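Local coordinates for cephalosporin acylase (PDB 2NLZ), which probably hydrolyses amide bonds as an acylase of the gamma-glutamyltranspeptidase family of Ntn hydrolases, although its function is unproven, at residues A149-W163 and A192-A205. The protein carries 1 engineered substitution. Numbering follows the deposited sequence.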
ATOM      1  N   ALA D 149     -36.335   4.445 -20.951  1.00 39.79           N
ATOM      2  CA  ALA D 149     -36.079   4.959 -22.282  1.00 40.30           C
ATOM      3  C   ALA D 149     -36.901   6.210 -22.573  1.00 46.32           C
ATOM      4  O   ALA D 149     -36.398   7.142 -23.184  1.00 48.03           O
ATOM      5  CB  ALA D 149     -36.333   3.886 -23.314  1.00 43.79           C
ATOM      6  N   GLU D 150     -38.154   6.229 -22.114  1.00 47.66           N
ATOM      7  CA  GLU D 150     -39.061   7.363 -22.342  1.00 46.51           C
ATOM      8  C   GLU D 150     -38.744   8.569 -21.468  1.00 49.20           C
ATOM      9  O   GLU D 150     -38.701   9.696 -21.951  1.00 53.57           O
ATOM     10  CB  GLU D 150     -40.520   6.948 -22.136  1.00 44.71           C
ATOM     11  CG  GLU D 150     -41.201   6.480 -23.405  1.00 54.74           C
ATOM     12  CD  GLU D 150     -42.659   6.134 -23.217  1.00 57.91           C
ATOM     13  OE1 GLU D 150     -42.994   5.462 -22.219  1.00 57.16           O
ATOM     14  OE2 GLU D 150     -43.467   6.518 -24.089  1.00 61.25           O
ATOM     15  N   GLU D 151     -38.524   8.327 -20.182  1.00 53.84           N
ATOM     16  CA  GLU D 151     -38.316   9.405 -19.229  1.00 59.89           C
ATOM     17  C   GLU D 151     -36.866   9.853 -19.184  1.00 56.02           C
ATOM     18  O   GLU D 151     -36.586  11.022 -18.950  1.00 60.34           O
ATOM     19  CB  GLU D 151     -38.807   8.994 -17.841  1.00 63.87           C
ATOM     20  CG  GLU D 151     -40.333   8.918 -17.744  1.00 78.54           C
ATOM     21  CD  GLU D 151     -40.830   8.073 -16.573  1.00 84.19           C
ATOM     22  OE1 GLU D 151     -41.974   7.573 -16.657  1.00 84.87           O
ATOM     23  OE2 GLU D 151     -40.086   7.908 -15.577  1.00 88.96           O
ATOM     24  N   GLY D 152     -35.949   8.923 -19.409  1.00 52.30           N
ATOM     25  CA  GLY D 152     -34.522   9.243 -19.440  1.00 48.72           C
ATOM     26  C   GLY D 152     -33.782   9.039 -18.130  1.00 42.51           C
ATOM     27  O   GLY D 152     -34.396   8.865 -17.080  1.00 40.50           O
ATOM     28  N   TYR D 153     -32.455   9.073 -18.199  1.00 37.26           N
ATOM     29  CA  TYR D 153     -31.605   8.895 -17.018  1.00 36.76           C
ATOM     30  C   TYR D 153     -30.344   9.763 -17.042  1.00 38.46           C
ATOM     31  O   TYR D 153     -29.814  10.046 -18.112  1.00 33.78           O
ATOM     32  CB  TYR D 153     -31.222   7.419 -16.848  1.00 34.05           C
ATOM     33  CG  TYR D 153     -30.392   6.842 -17.972  1.00 31.45           C
ATOM     34  CD1 TYR D 153     -29.007   6.762 -17.872  1.00 29.01           C
ATOM     35  CD2 TYR D 153     -30.996   6.361 -19.132  1.00 37.81           C
ATOM     36  CE1 TYR D 153     -28.240   6.233 -18.905  1.00 38.48           C
ATOM     37  CE2 TYR D 153     -30.241   5.829 -20.166  1.00 37.04           C
ATOM     38  CZ  TYR D 153     -28.863   5.769 -20.047  1.00 40.00           C
ATOM     39  OH  TYR D 153     -28.116   5.235 -21.070  1.00 35.38           O
ATOM     40  N   PRO D 154     -29.864  10.189 -15.855  1.00 40.19           N
ATOM     41  CA  PRO D 154     -28.593  10.924 -15.768  1.00 36.68           C
ATOM     42  C   PRO D 154     -27.397  10.026 -16.028  1.00 37.54           C
ATOM     43  O   PRO D 154     -27.308   8.938 -15.469  1.00 38.49           O
ATOM     44  CB  PRO D 154     -28.561  11.421 -14.321  1.00 31.13           C
ATOM     45  CG  PRO D 154     -29.450  10.511 -13.575  1.00 33.30           C
ATOM     46  CD  PRO D 154     -30.498  10.023 -14.532  1.00 36.63           C
ATOM     47  N   VAL D 155     -26.488  10.495 -16.872  1.00 40.96           N
ATOM     48  CA  VAL D 155     -25.330   9.716 -17.299  1.00 39.25           C
ATOM     49  C   VAL D 155     -24.200   9.749 -16.254  1.00 42.83           C
ATOM     50  O   VAL D 155     -23.746  10.814 -15.836  1.00 44.84           O
ATOM     51  CB  VAL D 155     -24.842  10.202 -18.685  1.00 31.40           C
ATOM     52  CG1 VAL D 155     -23.563   9.498 -19.105  1.00 20.21           C
ATOM     53  CG2 VAL D 155     -25.926   9.981 -19.710  1.00 30.48           C
ATOM     54  N   THR D 156     -23.765   8.572 -15.822  1.00 46.57           N
ATOM     55  CA  THR D 156     -22.685   8.480 -14.846  1.00 53.03           C
ATOM     56  C   THR D 156     -21.335   8.758 -15.534  1.00 50.85           C
ATOM     57  O   THR D 156     -21.213   8.533 -16.743  1.00 47.25           O
ATOM     58  CB  THR D 156     -22.686   7.099 -14.123  1.00 59.72           C
ATOM     59  OG1 THR D 156     -22.198   6.090 -15.013  1.00 67.12           O
ATOM     60  CG2 THR D 156     -24.095   6.723 -13.623  1.00 61.13           C
ATOM     61  N   PRO D 157     -20.331   9.264 -14.776  1.00 53.76           N
ATOM     62  CA  PRO D 157     -18.992   9.595 -15.292  1.00 56.45           C
ATOM     63  C   PRO D 157     -18.319   8.496 -16.117  1.00 56.42           C
ATOM     64  O   PRO D 157     -17.684   8.793 -17.133  1.00 58.71           O
ATOM     65  CB  PRO D 157     -18.179   9.826 -14.019  1.00 55.65           C
ATOM     66  CG  PRO D 157     -19.156  10.268 -13.026  1.00 56.90           C
ATOM     67  CD  PRO D 157     -20.443   9.574 -13.340  1.00 54.82           C
ATOM     68  N   THR D 158     -18.447   7.249 -15.670  1.00 52.04           N
ATOM     69  CA  THR D 158     -17.819   6.115 -16.338  1.00 53.90           C
ATOM     70  C   THR D 158     -18.458   5.871 -17.703  1.00 52.98           C
ATOM     71  O   THR D 158     -17.752   5.745 -18.709  1.00 50.60           O
ATOM     72  CB  THR D 158     -17.913   4.838 -15.484  1.00 56.42           C
ATOM     73  OG1 THR D 158     -17.560   5.149 -14.135  1.00 54.06           O
ATOM     74  CG2 THR D 158     -16.988   3.749 -16.020  1.00 51.81           C
ATOM     75  N   LEU D 159     -19.790   5.818 -17.725  1.00 47.85           N
ATOM     76  CA  LEU D 159     -20.535   5.687 -18.965  1.00 41.79           C
ATOM     77  C   LEU D 159     -20.218   6.863 -19.895  1.00 41.10           C
ATOM     78  O   LEU D 159     -20.044   6.673 -21.099  1.00 33.69           O
ATOM     79  CB  LEU D 159     -22.033   5.597 -18.678  1.00 36.27           C
ATOM     80  CG  LEU D 159     -22.985   5.442 -19.861  1.00 30.81           C
ATOM     81  CD1 LEU D 159     -22.827   4.082 -20.478  1.00 38.03           C
ATOM     82  CD2 LEU D 159     -24.412   5.641 -19.401  1.00 37.21           C
ATOM     83  N   ALA D 160     -20.101   8.062 -19.319  1.00 35.32           N
ATOM     84  CA  ALA D 160     -19.797   9.274 -20.086  1.00 38.74           C
ATOM     85  C   ALA D 160     -18.459   9.197 -20.805  1.00 41.53           C
ATOM     86  O   ALA D 160     -18.313   9.723 -21.903  1.00 42.39           O
ATOM     87  CB  ALA D 160     -19.832  10.492 -19.193  1.00 31.17           C
ATOM     88  N   LYS D 161     -17.486   8.544 -20.176  1.00 44.81           N
ATOM     89  CA  LYS D 161     -16.162   8.382 -20.755  1.00 46.68           C
ATOM     90  C   LYS D 161     -16.197   7.534 -22.028  1.00 46.81           C
ATOM     91  O   LYS D 161     -15.637   7.924 -23.052  1.00 42.30           O
ATOM     92  CB  LYS D 161     -15.205   7.742 -19.743  1.00 49.91           C
ATOM     93  CG  LYS D 161     -13.758   7.622 -20.242  1.00 68.26           C
ATOM     94  CD  LYS D 161     -13.090   6.299 -19.821  1.00 78.53           C
ATOM     95  CE  LYS D 161     -12.620   6.309 -18.362  1.00 83.12           C
ATOM     96  NZ  LYS D 161     -11.933   5.035 -17.986  1.00 78.39           N
ATOM     97  N   TYR D 162     -16.854   6.378 -21.957  1.00 47.68           N
ATOM     98  CA  TYR D 162     -16.874   5.452 -23.083  1.00 42.47           C
ATOM     99  C   TYR D 162     -17.805   5.922 -24.188  1.00 40.39           C
ATOM    100  O   TYR D 162     -17.585   5.608 -25.355  1.00 38.53           O
ATOM    101  CB  TYR D 162     -17.271   4.051 -22.637  1.00 42.28           C
ATOM    102  CG  TYR D 162     -16.240   3.358 -21.791  1.00 45.25           C
ATOM    103  CD1 TYR D 162     -16.387   3.287 -20.408  1.00 49.19           C
ATOM    104  CD2 TYR D 162     -15.115   2.764 -22.370  1.00 46.48           C
ATOM    105  CE1 TYR D 162     -15.444   2.647 -19.621  1.00 53.92           C
ATOM    106  CE2 TYR D 162     -14.159   2.119 -21.591  1.00 44.82           C
ATOM    107  CZ  TYR D 162     -14.335   2.067 -20.215  1.00 52.29           C
ATOM    108  OH  TYR D 162     -13.406   1.436 -19.425  1.00 55.41           O
ATOM    109  N   TRP D 163     -18.841   6.663 -23.807  1.00 31.46           N
ATOM    110  CA  TRP D 163     -19.748   7.267 -24.766  1.00 32.82           C
ATOM    111  C   TRP D 163     -19.019   8.382 -25.524  1.00 38.10           C
ATOM    112  O   TRP D 163     -19.180   8.516 -26.733  1.00 38.87           O
ATOM    113  CB  TRP D 163     -20.980   7.817 -24.039  1.00 34.26           C
ATOM    114  CG  TRP D 163     -22.247   7.925 -24.852  1.00 35.04           C
ATOM    115  CD1 TRP D 163     -22.371   8.343 -26.152  1.00 38.04           C
ATOM    116  CD2 TRP D 163     -23.573   7.648 -24.396  1.00 25.49           C
ATOM    117  NE1 TRP D 163     -23.692   8.329 -26.534  1.00 29.26           N
ATOM    118  CE2 TRP D 163     -24.449   7.904 -25.474  1.00 32.65           C
ATOM    119  CE3 TRP D 163     -24.106   7.198 -23.186  1.00 26.02           C
ATOM    120  CZ2 TRP D 163     -25.827   7.720 -25.371  1.00 35.88           C
ATOM    121  CZ3 TRP D 163     -25.474   7.026 -23.084  1.00 24.31           C
ATOM    122  CH2 TRP D 163     -26.317   7.282 -24.168  1.00 39.60           C
ATOM    123  N   ALA D 192     -21.493  13.646 -27.412  1.00 50.55           N
ATOM    124  CA  ALA D 192     -21.872  12.611 -26.458  1.00 51.04           C
ATOM    125  C   ALA D 192     -22.304  13.260 -25.140  1.00 49.31           C
ATOM    126  O   ALA D 192     -21.713  14.260 -24.734  1.00 55.50           O
ATOM    127  CB  ALA D 192     -20.718  11.654 -26.233  1.00 47.16           C
ATOM    128  N   PRO D 193     -23.328  12.689 -24.470  1.00 45.21           N
ATOM    129  CA  PRO D 193     -23.876  13.188 -23.199  1.00 45.64           C
ATOM    130  C   PRO D 193     -22.819  13.465 -22.139  1.00 49.75           C
ATOM    131  O   PRO D 193     -21.895  12.676 -21.978  1.00 48.50           O
ATOM    132  CB  PRO D 193     -24.753  12.036 -22.721  1.00 42.16           C
ATOM    133  CG  PRO D 193     -25.139  11.317 -23.945  1.00 44.20           C
ATOM    134  CD  PRO D 193     -24.030  11.477 -24.928  1.00 44.77           C
ATOM    135  N   ARG D 194     -22.958  14.581 -21.430  1.00 56.50           N
ATOM    136  CA  ARG D 194     -22.017  14.944 -20.370  1.00 64.88           C
ATOM    137  C   ARG D 194     -22.430  14.256 -19.078  1.00 58.78           C
ATOM    138  O   ARG D 194     -23.500  13.661 -19.006  1.00 60.83           O
ATOM    139  CB  ARG D 194     -21.978  16.465 -20.152  1.00 71.04           C
ATOM    140  CG  ARG D 194     -21.767  17.287 -21.408  1.00 83.76           C
ATOM    141  CD  ARG D 194     -21.647  18.778 -21.107  1.00 85.76           C
ATOM    142  NE  ARG D 194     -21.710  19.580 -22.333  1.00103.21           N
ATOM    143  CZ  ARG D 194     -20.698  19.763 -23.181  1.00107.99           C
ATOM    144  NH1 ARG D 194     -19.510  19.208 -22.961  1.00109.10           N
ATOM    145  NH2 ARG D 194     -20.873  20.506 -24.266  1.00109.64           N
ATOM    146  N   VAL D 195     -21.580  14.336 -18.064  1.00 51.37           N
ATOM    147  CA  VAL D 195     -21.915  13.828 -16.746  1.00 51.28           C
ATOM    148  C   VAL D 195     -23.115  14.594 -16.193  1.00 47.00           C
ATOM    149  O   VAL D 195     -23.132  15.823 -16.202  1.00 49.25           O
ATOM    150  CB  VAL D 195     -20.744  13.996 -15.768  1.00 58.18           C
ATOM    151  CG1 VAL D 195     -21.001  13.214 -14.500  1.00 52.80           C
ATOM    152  CG2 VAL D 195     -19.439  13.566 -16.418  1.00 53.46           C
ATOM    153  N   GLY D 196     -24.126  13.862 -15.736  1.00 44.34           N
ATOM    154  CA  GLY D 196     -25.307  14.467 -15.133  1.00 41.97           C
ATOM    155  C   GLY D 196     -26.379  14.862 -16.128  1.00 44.10           C
ATOM    156  O   GLY D 196     -27.501  15.199 -15.738  1.00 47.53           O
ATOM    157  N   GLU D 197     -26.035  14.826 -17.412  1.00 41.17           N
ATOM    158  CA  GLU D 197     -26.971  15.163 -18.472  1.00 46.90           C
ATOM    159  C   GLU D 197     -27.925  13.988 -18.670  1.00 42.23           C
ATOM    160  O   GLU D 197     -27.508  12.841 -18.657  1.00 41.90           O
ATOM    161  CB  GLU D 197     -26.205  15.484 -19.758  1.00 51.28           C
ATOM    162  CG  GLU D 197     -26.982  16.266 -20.807  1.00 61.82           C
ATOM    163  CD  GLU D 197     -26.199  16.436 -22.103  1.00 62.36           C
ATOM    164  OE1 GLU D 197     -26.825  16.493 -23.186  1.00 71.65           O
ATOM    165  OE2 GLU D 197     -24.955  16.512 -22.039  1.00 62.74           O
ATOM    166  N   VAL D 198     -29.214  14.276 -18.810  1.00 40.73           N
ATOM    167  CA  VAL D 198     -30.202  13.234 -19.048  1.00 41.13           C
ATOM    168  C   VAL D 198     -30.230  12.852 -20.521  1.00 43.36           C
ATOM    169  O   VAL D 198     -30.274  13.716 -21.403  1.00 49.69           O
ATOM    170  CB  VAL D 198     -31.606  13.673 -18.601  1.00 44.60           C
ATOM    171  CG1 VAL D 198     -32.665  12.730 -19.140  1.00 29.53           C
ATOM    172  CG2 VAL D 198     -31.683  13.734 -17.090  1.00 48.23           C
ATOM    173  N   TRP D 199     -30.182  11.555 -20.783  1.00 40.48           N
ATOM    174  CA  TRP D 199     -30.328  11.061 -22.139  1.00 38.16           C
ATOM    175  C   TRP D 199     -31.563  10.186 -22.187  1.00 39.67           C
ATOM    176  O   TRP D 199     -31.849   9.457 -21.237  1.00 42.47           O
ATOM    177  CB  TRP D 199     -29.087  10.278 -22.566  1.00 33.04           C
ATOM    178  CG  TRP D 199     -29.204   9.656 -23.912  1.00 38.68           C
ATOM    179  CD1 TRP D 199     -28.960  10.253 -25.109  1.00 39.31           C
ATOM    180  CD2 TRP D 199     -29.601   8.308 -24.208  1.00 34.59           C
ATOM    181  NE1 TRP D 199     -29.176   9.363 -26.133  1.00 38.12           N
ATOM    182  CE2 TRP D 199     -29.567   8.160 -25.608  1.00 35.02           C
ATOM    183  CE3 TRP D 199     -29.975   7.212 -23.426  1.00 26.07           C
ATOM    184  CZ2 TRP D 199     -29.896   6.959 -26.246  1.00 29.80           C
ATOM    185  CZ3 TRP D 199     -30.300   6.021 -24.058  1.00 31.29           C
ATOM    186  CH2 TRP D 199     -30.258   5.905 -25.456  1.00 31.59           C
ATOM    187  N   ARG D 200     -32.293  10.279 -23.292  1.00 39.17           N
ATOM    188  CA  ARG D 200     -33.487   9.485 -23.493  1.00 44.20           C
ATOM    189  C   ARG D 200     -33.545   9.025 -24.932  1.00 40.85           C
ATOM    190  O   ARG D 200     -32.843   9.550 -25.788  1.00 45.08           O
ATOM    191  CB  ARG D 200     -34.738  10.289 -23.142  1.00 47.89           C
ATOM    192  CG  ARG D 200     -34.774  11.692 -23.747  1.00 66.37           C
ATOM    193  CD  ARG D 200     -36.031  12.457 -23.340  1.00 70.46           C
ATOM    194  NE  ARG D 200     -37.253  11.808 -23.816  1.00 94.06           N
ATOM    195  CZ  ARG D 200     -37.792  12.001 -25.018  1.00 97.66           C
ATOM    196  NH1 ARG D 200     -37.221  12.827 -25.888  1.00 99.40           N
ATOM    197  NH2 ARG D 200     -38.904  11.363 -25.351  1.00 91.08           N
ATOM    198  N   SER D 201     -34.384   8.037 -25.190  1.00 37.86           N
ATOM    199  CA  SER D 201     -34.589   7.560 -26.533  1.00 42.47           C
ATOM    200  C   SER D 201     -36.003   7.015 -26.692  1.00 48.78           C
ATOM    201  O   SER D 201     -36.323   5.924 -26.195  1.00 41.25           O
ATOM    202  CB  SER D 201     -33.557   6.501 -26.874  1.00 39.22           C
ATOM    203  OG  SER D 201     -33.744   6.051 -28.196  1.00 49.57           O
ATOM    204  N   GLN D 202     -36.845   7.797 -27.373  1.00 52.51           N
ATOM    205  CA  GLN D 202     -38.204   7.376 -27.707  1.00 49.88           C
ATOM    206  C   GLN D 202     -38.179   6.147 -28.598  1.00 43.04           C
ATOM    207  O   GLN D 202     -39.066   5.301 -28.515  1.00 37.63           O
ATOM    208  CB  GLN D 202     -38.995   8.496 -28.390  1.00 56.99           C
ATOM    209  CG  GLN D 202     -40.099   9.110 -27.533  1.00 63.18           C
ATOM    210  CD  GLN D 202     -41.208   8.122 -27.147  1.00 57.30           C
ATOM    211  OE1 GLN D 202     -41.398   7.082 -27.792  1.00 39.09           O
ATOM    212  NE2 GLN D 202     -41.954   8.456 -26.095  1.00 51.82           N
ATOM    213  N   GLY D 203     -37.154   6.062 -29.439  1.00 38.55           N
ATOM    214  CA  GLY D 203     -36.948   4.908 -30.290  1.00 41.08           C
ATOM    215  C   GLY D 203     -36.874   3.633 -29.474  1.00 43.14           C
ATOM    216  O   GLY D 203     -37.644   2.696 -29.707  1.00 37.75           O
ATOM    217  N   HIS D 204     -35.960   3.617 -28.506  1.00 41.50           N
ATOM    218  CA  HIS D 204     -35.773   2.475 -27.613  1.00 36.91           C
ATOM    219  C   HIS D 204     -37.061   2.061 -26.918  1.00 37.06           C
ATOM    220  O   HIS D 204     -37.369   0.876 -26.838  1.00 34.05           O
ATOM    221  CB  HIS D 204     -34.707   2.780 -26.566  1.00 31.49           C
ATOM    222  CG  HIS D 204     -33.305   2.578 -27.048  1.00 36.89           C
ATOM    223  ND1 HIS D 204     -32.691   3.436 -27.933  1.00 30.14           N
ATOM    224  CD2 HIS D 204     -32.391   1.625 -26.753  1.00 35.59           C
ATOM    225  CE1 HIS D 204     -31.459   3.020 -28.161  1.00 34.31           C
ATOM    226  NE2 HIS D 204     -31.254   1.918 -27.461  1.00 37.57           N
ATOM    227  N   ALA D 205     -37.812   3.047 -26.430  1.00 36.13           N
ATOM    228  CA  ALA D 205     -39.104   2.802 -25.800  1.00 38.04           C
ATOM    229  C   ALA D 205     -40.105   2.112 -26.736  1.00 39.99           C
ATOM    230  O   ALA D 205     -40.701   1.096 -26.359  1.00 35.70           O
ATOM    231  CB  ALA D 205     -39.676   4.091 -25.284  1.00 31.00           C
TER
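Tyr153 and Trp199 pair through their backbones in a short two-stranded antiparallel sheet, linking helices 143-151 and 157-173 to helix 202-212 within the gamma-glutamyltranspeptidase-like fold. Tyr153 N donates to Trp199 O and Trp199 N to Tyr153 O, both at 3.1 Å; Val155 bonds through its N to Glu197 O and its O to Gly196 N. That glycine's positive phi suits the type II turn from Arg194 to Glu197. Gly152, first to leave its helix, also has positive phi, where a side chain would crowd the preceding carbonyl O.

Both aromatic side chains project from one face. From its CB, 4.3 Å from Val155 CG2, Trp199 sends CG anti to the backbone N (chi1 176°), turning the indole's face to the edge of Trp163. Trp163 CH2 sits over its centre, 3.4 Å from Trp199 CD2, in an edge-to-face pair, planes 69° apart; CD1, NE1 and CE2 also lie against Trp163 CZ2 and CH2, and CZ2 against CH2. CE3 meets Tyr153 CE2 at 3.6 Å and, with CZ3, lies along the tyrosine's OH, which is hydrogen-bonded to Val60 O. CH2 rests over the His204 ring, and NE1 is satisfied by Thr185 O. A leucine in place of Trp199 would probably leave Thr185 O without this donor and uncover the edge of Trp163.

Trp163 receives Pro193 on a face, its flat indole suiting the proline ring: CD stands 3.6 Å from the five-membered ring centroid. At the far end Arg200, long enough to reach back to a helix terminus, donates from NE to Glu150 O, nearly straight at 176°.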